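Local coordinates for protein acetone carboxylase alpha subunit (Xanthobacter autotrophicus Py2, PDB 5M45) that belongs to the hydantoinase B/oxoprolinase family and forms, as the alpha subunit of a six-chain assembly, a manganese-containing part of a carboxylase, at residues N437-G442 against Y618-R623; G501-A506 against G581-E586; Y558-H563 against I599-Q604; E576-G581 against A592-A597. One frame throughout, in Å; residues are numbered along the deposited sequence.

Contact 1: residues N437-G442 against Y618-R623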
loop_
_atom_site.group_PDB
_atom_site.type_symbol
_atom_site.label_atom_id
_atom_site.label_comp_id
_atom_site.label_asym_id
_atom_site.label_seq_id
_atom_site.Cartn_x
_atom_site.Cartn_y
_atom_site.Cartn_z
ATOM N N ASN A 437 -15.251 21.295 9.076
ATOM C CA ASN A 437 -14.063 20.469 9.416
ATOM C C ASN A 437 -14.335 18.968 9.432
ATOM O O ASN A 437 -15.439 18.559 9.740
ATOM C CB ASN A 437 -13.603 20.859 10.825
ATOM C CG ASN A 437 -12.351 20.086 11.286
ATOM O OD1 ASN A 437 -11.242 20.282 10.752
ATOM N ND2 ASN A 437 -12.521 19.258 12.314
ATOM N N TRP A 438 -13.295 18.177 9.147
ATOM C CA TRP A 438 -13.281 16.719 9.325
ATOM C C TRP A 438 -12.481 16.314 10.586
ATOM O O TRP A 438 -11.222 16.360 10.605
ATOM C CB TRP A 438 -12.696 16.039 8.073
ATOM C CG TRP A 438 -13.486 16.258 6.829
ATOM C CD1 TRP A 438 -13.270 17.247 5.885
ATOM C CD2 TRP A 438 -14.625 15.509 6.365
ATOM N NE1 TRP A 438 -14.191 17.157 4.882
ATOM C CE2 TRP A 438 -15.056 16.124 5.150
ATOM C CE3 TRP A 438 -15.351 14.433 6.868
ATOM C CZ2 TRP A 438 -16.152 15.659 4.412
ATOM C CZ3 TRP A 438 -16.467 13.943 6.127
ATOM C CH2 TRP A 438 -16.836 14.562 4.886
ATOM N N LEU A 439 -13.213 15.967 11.650
ATOM C CA LEU A 439 -12.615 15.494 12.894
ATOM C C LEU A 439 -12.014 14.099 12.644
ATOM O O LEU A 439 -12.717 13.193 12.223
ATOM C CB LEU A 439 -13.653 15.448 14.039
ATOM C CG LEU A 439 -13.236 14.919 15.424
ATOM C CD1 LEU A 439 -14.073 15.511 16.537
ATOM C CD2 LEU A 439 -13.251 13.380 15.543
ATOM N N GLN A 440 -10.718 13.969 12.882
ATOM C CA GLN A 440 -9.978 12.713 12.572
ATOM C C GLN A 440 -8.955 12.395 13.656
ATOM O O GLN A 440 -8.564 13.267 14.426
ATOM C CB GLN A 440 -9.250 12.856 11.243
ATOM C CG GLN A 440 -10.194 12.993 10.046
ATOM C CD GLN A 440 -9.456 13.303 8.766
ATOM O OE1 GLN A 440 -8.962 12.403 8.082
ATOM N NE2 GLN A 440 -9.336 14.591 8.450
ATOM N N GLY A 441 -8.523 11.148 13.691
ATOM C CA GLY A 441 -7.555 10.653 14.659
ATOM C C GLY A 441 -7.515 9.147 14.772
ATOM O O GLY A 441 -8.313 8.448 14.158
ATOM N N GLY A 442 -6.581 8.645 15.578
ATOM C CA GLY A 442 -6.396 7.207 15.748
ATOM C C GLY A 442 -5.601 6.798 16.982
ATOM O O GLY A 442 -5.083 7.635 17.730
ATOM N N TYR A 618 -11.402 19.205 21.973
ATOM C CA TYR A 618 -11.317 19.433 20.510
ATOM C C TYR A 618 -12.647 20.049 20.059
ATOM O O TYR A 618 -13.718 19.485 20.357
ATOM C CB TYR A 618 -11.072 18.071 19.814
ATOM C CG TYR A 618 -10.894 18.046 18.286
ATOM C CD1 TYR A 618 -11.955 18.339 17.408
ATOM C CD2 TYR A 618 -9.667 17.649 17.710
ATOM C CE1 TYR A 618 -11.796 18.290 16.031
ATOM C CE2 TYR A 618 -9.506 17.604 16.330
ATOM C CZ TYR A 618 -10.576 17.913 15.491
ATOM O OH TYR A 618 -10.443 17.850 14.101
ATOM N N LEU A 619 -12.582 21.205 19.360
ATOM C CA LEU A 619 -13.793 21.846 18.771
ATOM C C LEU A 619 -13.983 21.423 17.315
ATOM O O LEU A 619 -13.126 21.711 16.495
ATOM C CB LEU A 619 -13.715 23.381 18.871
ATOM C CG LEU A 619 -14.893 24.165 18.273
ATOM C CD1 LEU A 619 -16.146 23.930 19.090
ATOM C CD2 LEU A 619 -14.610 25.670 18.195
ATOM N N ASN A 620 -15.090 20.756 17.002
ATOM C CA ASN A 620 -15.505 20.455 15.618
ATOM C C ASN A 620 -16.462 21.529 15.087
ATOM O O ASN A 620 -17.588 21.676 15.587
ATOM C CB ASN A 620 -16.191 19.069 15.532
ATOM C CG ASN A 620 -16.040 18.419 14.157
ATOM O OD1 ASN A 620 -15.076 18.662 13.465
ATOM N ND2 ASN A 620 -17.010 17.588 13.765
ATOM N N TYR A 621 -16.022 22.296 14.093
ATOM C CA TYR A 621 -16.774 23.460 13.560
ATOM C C TYR A 621 -17.136 23.183 12.093
ATOM O O TYR A 621 -16.243 23.053 11.226
ATOM C CB TYR A 621 -15.909 24.754 13.754
ATOM C CG TYR A 621 -16.202 25.992 12.878
ATOM C CD1 TYR A 621 -17.465 26.255 12.324
ATOM C CD2 TYR A 621 -15.188 26.939 12.651
ATOM C CE1 TYR A 621 -17.695 27.388 11.521
ATOM C CE2 TYR A 621 -15.420 28.086 11.862
ATOM C CZ TYR A 621 -16.663 28.285 11.289
ATOM O OH TYR A 621 -16.860 29.394 10.492
ATOM N N MET A 622 -18.441 23.106 11.823
ATOM C CA MET A 622 -18.971 22.919 10.457
ATOM C C MET A 622 -19.354 24.257 9.816
ATOM O O MET A 622 -20.000 25.100 10.453
ATOM C CB MET A 622 -20.200 21.986 10.464
ATOM C CG MET A 622 -19.864 20.499 10.428
ATOM S SD MET A 622 -18.718 19.840 11.674
ATOM C CE MET A 622 -19.658 20.125 13.167
ATOM N N ARG A 623 -18.987 24.438 8.553
ATOM C CA ARG A 623 -19.145 25.758 7.901
ATOM C C ARG A 623 -20.571 26.112 7.452
ATOM O O ARG A 623 -21.410 25.238 7.187
ATOM C CB ARG A 623 -18.243 25.860 6.655
ATOM C CG ARG A 623 -16.784 25.398 6.779
ATOM C CD ARG A 623 -15.999 26.098 7.881
ATOM N NE ARG A 623 -14.568 25.718 7.804
ATOM C CZ ARG A 623 -13.863 25.058 8.723
ATOM N NH1 ARG A 623 -14.370 24.667 9.888
ATOM N NH2 ARG A 623 -12.581 24.809 8.482
HETATM O O HOH W 1 -10.501 22.763 9.871
HETATM O O HOH W 2 -16.359 16.245 11.050
#

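Contact 2: residues G501-A506 against G581-E586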
loop_
_atom_site.group_PDB
_atom_site.type_symbol
_atom_site.label_atom_id
_atom_site.label_comp_id
_atom_site.label_asym_id
_atom_site.label_seq_id
_atom_site.Cartn_x
_atom_site.Cartn_y
_atom_site.Cartn_z
ATOM N N GLY A 501 -20.922 19.627 24.003
ATOM C CA GLY A 501 -21.779 20.606 23.354
ATOM C C GLY A 501 -22.182 20.209 21.933
ATOM O O GLY A 501 -21.434 19.520 21.218
ATOM N N ARG A 502 -23.382 20.634 21.535
ATOM C CA ARG A 502 -23.797 20.684 20.125
ATOM C C ARG A 502 -24.690 21.898 19.965
ATOM O O ARG A 502 -25.734 21.969 20.608
ATOM C CB ARG A 502 -24.540 19.382 19.760
ATOM C CG ARG A 502 -24.050 18.683 18.520
ATOM C CD ARG A 502 -24.950 17.516 18.119
ATOM N NE ARG A 502 -24.291 16.640 17.152
ATOM C CZ ARG A 502 -24.839 15.613 16.532
ATOM N NH1 ARG A 502 -24.106 14.943 15.641
ATOM N NH2 ARG A 502 -26.103 15.259 16.777
ATOM N N GLN A 503 -24.258 22.877 19.157
ATOM C CA GLN A 503 -24.880 24.221 19.105
ATOM C C GLN A 503 -24.864 24.757 17.666
ATOM O O GLN A 503 -23.892 24.557 16.931
ATOM C CB GLN A 503 -24.085 25.168 20.018
ATOM C CG GLN A 503 -24.680 26.538 20.263
ATOM C CD GLN A 503 -23.875 27.420 21.222
ATOM O OE1 GLN A 503 -23.812 27.138 22.400
ATOM N NE2 GLN A 503 -23.259 28.486 20.717
ATOM N N ILE A 504 -25.908 25.500 17.296
ATOM C CA ILE A 504 -25.928 26.243 16.038
ATOM C C ILE A 504 -24.792 27.303 16.065
ATOM O O ILE A 504 -24.537 27.928 17.108
ATOM C CB ILE A 504 -27.303 26.927 15.830
ATOM C CG1 ILE A 504 -28.401 25.877 15.637
ATOM C CG2 ILE A 504 -27.248 27.900 14.647
ATOM C CD1 ILE A 504 -29.804 26.450 15.637
ATOM N N LYS A 505 -24.083 27.472 14.937
ATOM C CA LYS A 505 -22.830 28.303 14.898
ATOM C C LYS A 505 -23.161 29.763 14.541
ATOM O O LYS A 505 -23.371 30.087 13.371
ATOM C CB LYS A 505 -21.787 27.713 13.915
ATOM C CG LYS A 505 -20.416 28.405 13.945
ATOM C CD LYS A 505 -19.686 28.187 15.263
ATOM C CE LYS A 505 -18.314 28.808 15.255
ATOM N NZ LYS A 505 -17.908 29.148 16.643
ATOM N N ALA A 506 -23.217 30.620 15.555
ATOM C CA ALA A 506 -23.592 32.021 15.373
ATOM C C ALA A 506 -22.631 32.763 14.442
ATOM O O ALA A 506 -21.423 32.593 14.511
ATOM C CB ALA A 506 -23.669 32.724 16.724
ATOM N N GLY A 581 -21.157 25.605 22.629
ATOM C CA GLY A 581 -20.329 26.072 21.524
ATOM C C GLY A 581 -19.471 27.281 21.894
ATOM O O GLY A 581 -19.655 27.904 22.925
ATOM N N ASP A 582 -18.520 27.578 21.021
ATOM C CA ASP A 582 -17.598 28.705 21.127
ATOM C C ASP A 582 -18.312 29.912 20.477
ATOM O O ASP A 582 -18.001 30.364 19.362
ATOM C CB ASP A 582 -16.282 28.316 20.433
ATOM C CG ASP A 582 -15.143 29.281 20.684
ATOM O OD1 ASP A 582 -14.989 29.798 21.845
ATOM O OD2 ASP A 582 -14.346 29.515 19.702
ATOM N N THR A 583 -19.266 30.447 21.224
ATOM C CA THR A 583 -20.260 31.365 20.690
ATOM C C THR A 583 -19.680 32.590 19.940
ATOM O O THR A 583 -20.113 32.899 18.812
ATOM C CB THR A 583 -21.218 31.798 21.834
ATOM O OG1 THR A 583 -21.843 30.626 22.414
ATOM C CG2 THR A 583 -22.304 32.780 21.331
ATOM N N ASP A 584 -18.702 33.251 20.563
ATOM C CA ASP A 584 -18.010 34.392 19.972
ATOM C C ASP A 584 -16.512 34.149 20.120
ATOM O O ASP A 584 -15.962 34.391 21.199
ATOM C CB ASP A 584 -18.406 35.699 20.676
ATOM C CG ASP A 584 -17.795 36.959 20.009
ATOM O OD1 ASP A 584 -16.921 36.844 19.108
ATOM O OD2 ASP A 584 -18.209 38.078 20.387
ATOM N N PRO A 585 -15.839 33.654 19.052
ATOM C CA PRO A 585 -14.424 33.282 19.233
ATOM C C PRO A 585 -13.483 34.459 19.476
ATOM O O PRO A 585 -12.355 34.246 19.912
ATOM C CB PRO A 585 -14.070 32.561 17.931
ATOM C CG PRO A 585 -15.142 32.911 16.977
ATOM C CD PRO A 585 -16.373 33.199 17.761
ATOM N N GLU A 586 -13.946 35.679 19.196
ATOM C CA GLU A 586 -13.220 36.902 19.548
ATOM C C GLU A 586 -13.317 37.216 21.038
ATOM O O GLU A 586 -12.459 37.902 21.580
ATOM C CB GLU A 586 -13.779 38.077 18.721
ATOM C CG GLU A 586 -13.039 39.396 18.834
ATOM C CD GLU A 586 -13.429 40.400 17.728
ATOM O OE1 GLU A 586 -13.971 40.051 16.637
ATOM O OE2 GLU A 586 -13.123 41.602 17.989
HETATM O O HOH W 3 -19.856 31.444 16.532
#

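Contact 3: residues Y558-H563 against I599-Q604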
loop_
_atom_site.group_PDB
_atom_site.type_symbol
_atom_site.label_atom_id
_atom_site.label_comp_id
_atom_site.label_asym_id
_atom_site.label_seq_id
_atom_site.Cartn_x
_atom_site.Cartn_y
_atom_site.Cartn_z
ATOM N N TYR A 558 -11.299 28.074 11.745
ATOM C CA TYR A 558 -10.285 28.202 12.770
ATOM C C TYR A 558 -10.241 26.925 13.628
ATOM O O TYR A 558 -11.123 26.080 13.548
ATOM C CB TYR A 558 -10.499 29.461 13.634
ATOM C CG TYR A 558 -11.700 29.383 14.584
ATOM C CD1 TYR A 558 -12.982 29.698 14.157
ATOM C CD2 TYR A 558 -11.545 28.974 15.909
ATOM C CE1 TYR A 558 -14.080 29.618 15.020
ATOM C CE2 TYR A 558 -12.651 28.884 16.787
ATOM C CZ TYR A 558 -13.911 29.201 16.345
ATOM O OH TYR A 558 -15.012 29.103 17.213
ATOM N N ARG A 559 -9.167 26.817 14.408
ATOM C CA ARG A 559 -8.876 25.703 15.312
ATOM C C ARG A 559 -9.026 26.118 16.776
ATOM O O ARG A 559 -8.550 27.199 17.162
ATOM C CB ARG A 559 -7.396 25.257 15.089
ATOM C CG ARG A 559 -6.828 24.328 16.125
ATOM C CD ARG A 559 -5.477 23.716 15.752
ATOM N NE ARG A 559 -4.342 24.659 15.677
ATOM C CZ ARG A 559 -3.054 24.281 15.749
ATOM N NH1 ARG A 559 -2.705 23.007 15.957
ATOM N NH2 ARG A 559 -2.097 25.179 15.629
ATOM N N PHE A 560 -9.673 25.268 17.571
ATOM C CA PHE A 560 -9.579 25.263 19.038
ATOM C C PHE A 560 -9.325 23.856 19.563
ATOM O O PHE A 560 -10.117 22.952 19.311
ATOM C CB PHE A 560 -10.856 25.790 19.733
ATOM C CG PHE A 560 -10.787 25.741 21.245
ATOM C CD1 PHE A 560 -10.249 26.796 21.964
ATOM C CD2 PHE A 560 -11.293 24.632 21.961
ATOM C CE1 PHE A 560 -10.167 26.738 23.372
ATOM C CE2 PHE A 560 -11.237 24.585 23.350
ATOM C CZ PHE A 560 -10.659 25.637 24.053
ATOM N N ALA A 561 -8.229 23.705 20.311
ATOM C CA ALA A 561 -7.899 22.497 21.047
ATOM C C ALA A 561 -7.239 22.847 22.363
ATOM O O ALA A 561 -6.571 23.893 22.470
ATOM C CB ALA A 561 -6.969 21.609 20.231
ATOM N N ALA A 562 -7.406 21.985 23.369
ATOM C CA ALA A 562 -6.819 22.216 24.703
ATOM C C ALA A 562 -6.230 20.932 25.312
ATOM O O ALA A 562 -6.895 19.923 25.384
ATOM C CB ALA A 562 -7.858 22.849 25.644
ATOM N N HIS A 563 -4.963 21.009 25.728
ATOM C CA HIS A 563 -4.222 19.908 26.368
ATOM C C HIS A 563 -3.948 20.213 27.839
ATOM O O HIS A 563 -3.953 21.375 28.240
ATOM C CB HIS A 563 -2.893 19.660 25.656
ATOM C CG HIS A 563 -3.042 19.298 24.211
ATOM N ND1 HIS A 563 -3.612 18.115 23.806
ATOM C CD2 HIS A 563 -2.698 19.955 23.077
ATOM C CE1 HIS A 563 -3.631 18.056 22.487
ATOM N NE2 HIS A 563 -3.048 19.146 22.015
ATOM N N ILE A 599 -3.504 25.832 25.360
ATOM C CA ILE A 599 -4.580 26.069 24.409
ATOM C C ILE A 599 -4.012 26.456 23.052
ATOM O O ILE A 599 -3.159 27.329 22.970
ATOM C CB ILE A 599 -5.532 27.182 24.894
ATOM C CG1 ILE A 599 -6.202 26.755 26.204
ATOM C CG2 ILE A 599 -6.578 27.535 23.817
ATOM C CD1 ILE A 599 -7.074 27.790 26.842
ATOM N N LYS A 600 -4.501 25.823 21.993
ATOM C CA LYS A 600 -4.228 26.254 20.628
ATOM C C LYS A 600 -5.521 26.847 20.026
ATOM O O LYS A 600 -6.507 26.121 19.828
ATOM C CB LYS A 600 -3.703 25.079 19.797
ATOM C CG LYS A 600 -2.317 24.622 20.284
ATOM C CD LYS A 600 -1.660 23.646 19.308
ATOM C CE LYS A 600 -0.304 23.170 19.817
ATOM N NZ LYS A 600 0.399 22.346 18.757
ATOM N N ARG A 601 -5.532 28.159 19.818
ATOM C CA ARG A 601 -6.673 28.885 19.266
ATOM C C ARG A 601 -6.131 29.809 18.170
ATOM O O ARG A 601 -5.503 30.840 18.489
ATOM C CB ARG A 601 -7.385 29.699 20.372
ATOM C CG ARG A 601 -8.465 30.661 19.883
ATOM C CD ARG A 601 -9.114 31.492 20.986
ATOM N NE ARG A 601 -10.044 30.741 21.846
ATOM C CZ ARG A 601 -11.290 30.398 21.542
ATOM N NH1 ARG A 601 -12.014 29.745 22.429
ATOM N NH2 ARG A 601 -11.825 30.666 20.354
ATOM N N ASP A 602 -6.317 29.433 16.906
ATOM C CA ASP A 602 -5.645 30.140 15.803
ATOM C C ASP A 602 -6.282 29.820 14.459
ATOM O O ASP A 602 -7.261 29.055 14.414
ATOM C CB ASP A 602 -4.124 29.844 15.811
ATOM C CG ASP A 602 -3.786 28.379 15.594
ATOM O OD1 ASP A 602 -4.572 27.604 15.027
ATOM O OD2 ASP A 602 -2.672 27.963 15.985
ATOM N N LYS A 603 -5.722 30.382 13.370
ATOM C CA LYS A 603 -6.224 30.134 12.008
ATOM C C LYS A 603 -5.748 28.838 11.318
ATOM O O LYS A 603 -6.091 28.600 10.158
ATOM C CB LYS A 603 -5.899 31.314 11.085
ATOM C CG LYS A 603 -6.636 32.633 11.404
ATOM C CD LYS A 603 -8.124 32.564 11.144
ATOM C CE LYS A 603 -8.511 32.292 9.667
ATOM N NZ LYS A 603 -9.989 32.322 9.463
ATOM N N GLN A 604 -5.002 27.986 12.005
ATOM C CA GLN A 604 -4.398 26.830 11.364
ATOM C C GLN A 604 -5.402 25.656 11.286
ATOM O O GLN A 604 -5.454 24.784 12.152
ATOM C CB GLN A 604 -3.090 26.458 12.105
ATOM C CG GLN A 604 -2.211 25.446 11.388
ATOM C CD GLN A 604 -1.790 25.906 10.016
ATOM O OE1 GLN A 604 -1.586 27.088 9.795
ATOM N NE2 GLN A 604 -1.644 24.972 9.081
#

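Contact 4: residues E576-G581 against A592-A597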
loop_
_atom_site.group_PDB
_atom_site.type_symbol
_atom_site.label_atom_id
_atom_site.label_comp_id
_atom_site.label_asym_id
_atom_site.label_seq_id
_atom_site.Cartn_x
_atom_site.Cartn_y
_atom_site.Cartn_z
ATOM N N GLU A 576 -16.589 25.644 37.290
ATOM C CA GLU A 576 -17.205 25.845 35.964
ATOM C C GLU A 576 -16.462 25.002 34.943
ATOM O O GLU A 576 -15.223 24.949 34.942
ATOM C CB GLU A 576 -17.048 27.259 35.391
ATOM C CG GLU A 576 -17.507 28.478 36.158
ATOM C CD GLU A 576 -17.266 29.734 35.273
ATOM O OE1 GLU A 576 -18.165 30.021 34.419
ATOM O OE2 GLU A 576 -16.166 30.387 35.381
ATOM N N ILE A 577 -17.215 24.375 34.053
ATOM C CA ILE A 577 -16.600 23.611 32.955
ATOM C C ILE A 577 -17.097 24.068 31.572
ATOM O O ILE A 577 -18.244 24.514 31.442
ATOM C CB ILE A 577 -16.734 22.097 33.159
ATOM C CG1 ILE A 577 -18.165 21.676 33.300
ATOM C CG2 ILE A 577 -15.966 21.666 34.398
ATOM C CD1 ILE A 577 -18.271 20.195 33.661
ATOM N N PRO A 578 -16.209 24.023 30.555
ATOM C CA PRO A 578 -16.644 24.382 29.192
ATOM C C PRO A 578 -17.758 23.456 28.690
ATOM O O PRO A 578 -17.595 22.236 28.721
ATOM C CB PRO A 578 -15.394 24.202 28.335
ATOM C CG PRO A 578 -14.267 24.188 29.302
ATOM C CD PRO A 578 -14.785 23.695 30.605
ATOM N N LEU A 579 -18.886 24.052 28.271
ATOM C CA LEU A 579 -19.995 23.321 27.658
ATOM C C LEU A 579 -20.573 24.135 26.499
ATOM O O LEU A 579 -20.355 25.373 26.408
ATOM C CB LEU A 579 -21.093 23.029 28.678
ATOM C CG LEU A 579 -20.729 22.274 29.977
ATOM C CD1 LEU A 579 -21.836 22.503 31.032
ATOM C CD2 LEU A 579 -20.475 20.788 29.673
ATOM N N GLY A 580 -21.279 23.464 25.585
ATOM C CA GLY A 580 -21.897 24.159 24.438
ATOM C C GLY A 580 -20.949 24.454 23.278
ATOM O O GLY A 580 -20.060 23.655 22.986
ATOM N N GLY A 581 -21.157 25.605 22.629
ATOM C CA GLY A 581 -20.329 26.072 21.524
ATOM C C GLY A 581 -19.471 27.281 21.894
ATOM O O GLY A 581 -19.655 27.904 22.925
ATOM N N ALA A 592 -10.663 31.133 29.914
ATOM C CA ALA A 592 -10.473 31.549 31.312
ATOM C C ALA A 592 -10.851 30.478 32.352
ATOM O O ALA A 592 -10.429 30.579 33.499
ATOM C CB ALA A 592 -11.230 32.850 31.579
ATOM N N MET A 593 -11.643 29.480 31.954
ATOM C CA MET A 593 -12.029 28.364 32.832
ATOM C C MET A 593 -10.914 27.305 32.957
ATOM O O MET A 593 -11.007 26.414 33.819
ATOM C CB MET A 593 -13.290 27.666 32.281
ATOM C CG MET A 593 -14.539 28.524 32.114
ATOM S SD MET A 593 -15.910 27.538 31.402
ATOM C CE MET A 593 -17.066 28.829 30.968
ATOM N N LEU A 594 -9.886 27.382 32.105
ATOM C CA LEU A 594 -8.827 26.395 32.022
ATOM C C LEU A 594 -7.463 27.070 32.218
ATOM O O LEU A 594 -6.630 27.056 31.315
ATOM C CB LEU A 594 -8.872 25.706 30.652
ATOM C CG LEU A 594 -10.193 25.043 30.235
ATOM C CD1 LEU A 594 -10.105 24.521 28.803
ATOM C CD2 LEU A 594 -10.584 23.907 31.172
ATOM N N PRO A 595 -7.228 27.645 33.427
ATOM C CA PRO A 595 -5.988 28.396 33.673
ATOM C C PRO A 595 -4.698 27.573 33.524
ATOM O O PRO A 595 -3.658 28.157 33.292
ATOM C CB PRO A 595 -6.162 28.909 35.120
ATOM C CG PRO A 595 -7.098 27.914 35.763
ATOM C CD PRO A 595 -8.043 27.532 34.649
ATOM N N ASP A 596 -4.743 26.243 33.675
ATOM C CA ASP A 596 -3.519 25.415 33.548
ATOM C C ASP A 596 -3.312 24.800 32.147
ATOM O O ASP A 596 -2.308 24.150 31.912
ATOM C CB ASP A 596 -3.501 24.308 34.601
ATOM C CG ASP A 596 -3.541 24.867 36.045
ATOM O OD1 ASP A 596 -2.797 25.811 36.349
ATOM O OD2 ASP A 596 -4.329 24.379 36.890
ATOM N N ALA A 597 -4.256 24.979 31.226
ATOM C CA ALA A 597 -4.198 24.281 29.947
ATOM C C ALA A 597 -3.213 24.889 28.934
ATOM O O ALA A 597 -2.937 26.082 28.966
ATOM C CB ALA A 597 -5.592 24.231 29.328
HETATM O O HOH W 4 -13.016 26.410 35.784
#

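Contact 1: residues N437-G442 against Y618-R623
Asn437 sends its carboxamide between the side chains of Tyr618 and Asn620, and its ND2 serves both. CG stands anti to the backbone N (chi1 -179°), which carries the amide toward strand 617-621. From ND2 one N-H runs 2.9 Å to Asn620 OD1, almost straight and nearly along the C=O axis, and the other goes 3.1 Å to Tyr618 OH. Both acceptors lie close to the Asn437 amide plane, while the Asn620 amide is turned 79° against it. Tyr618 OH is also bonded to the backbone O of Phe535. Leu439, two residues on, lays CD1 3.6 Å from Tyr618 CE1, and its CB rests against Asn620 OD1. The backbone adds a bond from Asn437 N to Tyr621 O, 2.9 Å long. Arg623 passes beside it with one guanidinium face toward Asn437 N, and its NH2 is held by Asn539 O. Water 1 donates to Asn437 OD1 and accepts from Arg623 NH2; water 2 links Asn437 O, Leu439 N and Asn620 ND2. The contact joins the lead-in to strand 440-442 to strand 617-621 of a different sheet, and the nearest atom of the Trp438 side chain is about 7 Å from the manganese ion. Since Met537 N also bonds Asn437 OD1, both ends of this buried amide are satisfied, and the bonding pattern defines which end is oxygen.

Contact 2: residues G501-A506 against G581-E586
Gln503 and Thr583 meet through side-chain polar groups, the amide of Gln503 spanning the gap between strand 497-504 and the loop 581-586. A chi1 of -171° and an extended chain carry this amide out to Gly581: NE2 donates to Thr583 OG1 at 3.1 Å, almost straight and in the amide plane, whereas OE1 takes a weak bond of 3.1 Å from Gly581 N. The Gln503 and Thr583 side chains cross at about a right angle.

Charge and water make up a second group. Lys505, bent at chi2 (67°), brings NZ to within 3.0 Å of Asp582 O, and its main ionic partner is Glu521 of the adjoining strand. Water 3 accepts from Lys505 NZ and sits 2.8 Å from Ala506 O and 2.7 Å from Thr583 O, so it bridges the backbones of both segments.

Van der Waals contact is slight: the Ala506 CB methyl lies 4.1 Å from the carbonyl Thr583 O. Asp582 forms the centre of an inverse gamma turn, and its carboxylate turns instead to Tyr558 and Arg601. The loop is therefore tied to an outermost strand of the sheet by polar groups, with the buried ammonium of Lys505 probably stabilised by Glu521 and the surrounding oxygens.

Contact 3: residues Y558-H563 against I599-Q604
Strands 559-563 and 599-602 pair antiparallel through Arg559 with Asp602 and Ala561 with Lys600, the two hydrogen-bonded pairs, their axes 4.7 Å apart and their N-to-C directions at 174°. This is an edge pairing of a five-stranded antiparallel sheet, in which strand 598-602 is outermost within the chain. Arg559 N donates to Asp602 O at 2.9 Å and Asp602 N answers to Arg559 O, while Ala561 and Lys600 exchange a second reciprocal pair. Phe560 with Arg601 and Ala562 with Ile599 are the non-hydrogen-bonded pairs between and beyond them.

On the face bearing Arg559, Lys600 and Asp602, a side-on salt bridge dominates. Arg559 NE reaches Asp602 OD1 at 3.0 Å and NH2 reaches OD2 at 2.9 Å, the latter on the syn lone pair. Asp602 CG sits between its backbone N and carbonyl carbon (chi1 62°), which turns the carboxylate back across the strand pair. Lys600 lies over one face of the guanidinium and Gln604 over the other. Arg559 NH1 and Lys600 NZ are like charges 4.2 Å apart; Asp302, salt-bridged to both side chains, and Glu610, paired with Lys600, probably offset them.

The opposite face is held by Phe560, whose CD1 lies over the Arg601 guanidinium and whose CE1 touches Ile599 CG2 at 3.7 Å. Arg601 itself is engaged by Asp582 and Asp591. Asp602 OD1 has a second donor in an Asx turn: Gln604 N, 3.1 Å away, approaches from the face of the carboxylate opposite to Arg559 NE.

Contact 4: residues E576-G581 against A592-A597
Met593 lays its sulfur over the peptide link between Ile577 and Pro578, with SD 3.6 Å from Pro578 N and 3.7 Å from Ile577 C. The contact folds the loop between helix 567-573 and strand 598-602 back on itself; segment 592-597 contains a type I beta turn from Leu594 to Ala597. The Met593 side chain is fully extended beyond CG, with CG beside the backbone N (chi1 -59°), a shape that carries SD to the Ile577-Pro578 peptide. It runs antiparallel to the Pro578 side chain, and it crosses Glu576 at about a right angle, where the methyl CE lies 3.8 Å from Glu576 OE1.

A second apolar touch joins Pro578 CG to Leu594 CD2 at 4.1 Å. Both residues also pack on Leu617 of strand 617-621 and on helix 567-573, through Leu567 for Pro578 and Leu570 for Leu594, so the two parts of the loop are seated on the same pair of elements. Trp590 packs against Pro578 as well.

No direct hydrogen bond crosses between the segments. The turn is closed within its own segment by Ala597 N bonding to Leu594 O at 3.2 Å. Between the segments the polar link is a single water, water 4, which donates to Glu576 O and to Met593 O, each at 2.8 Å.

Contacts 1, 2 and 3 all reach the five-stranded antiparallel sheet: contact 1 through central strand 617-621, contact 2 at one outermost strand and contact 3 at the other. Contact 1 lies deepest, about 16 Å between its centre and that of the chain, and is uniformly buried and amide-rich; contact 4, at about 34 Å, is the most peripheral and relies on sulfur and apolar packing with a water. Contact 3 alone combines strand pairing with a cross-strand salt bridge. Asp582 joins contacts 2 and 3, while contacts 2 and 4 share Gly581. Tyr621 of contact 1 packs on Lys505 and Tyr558, tying the first three together.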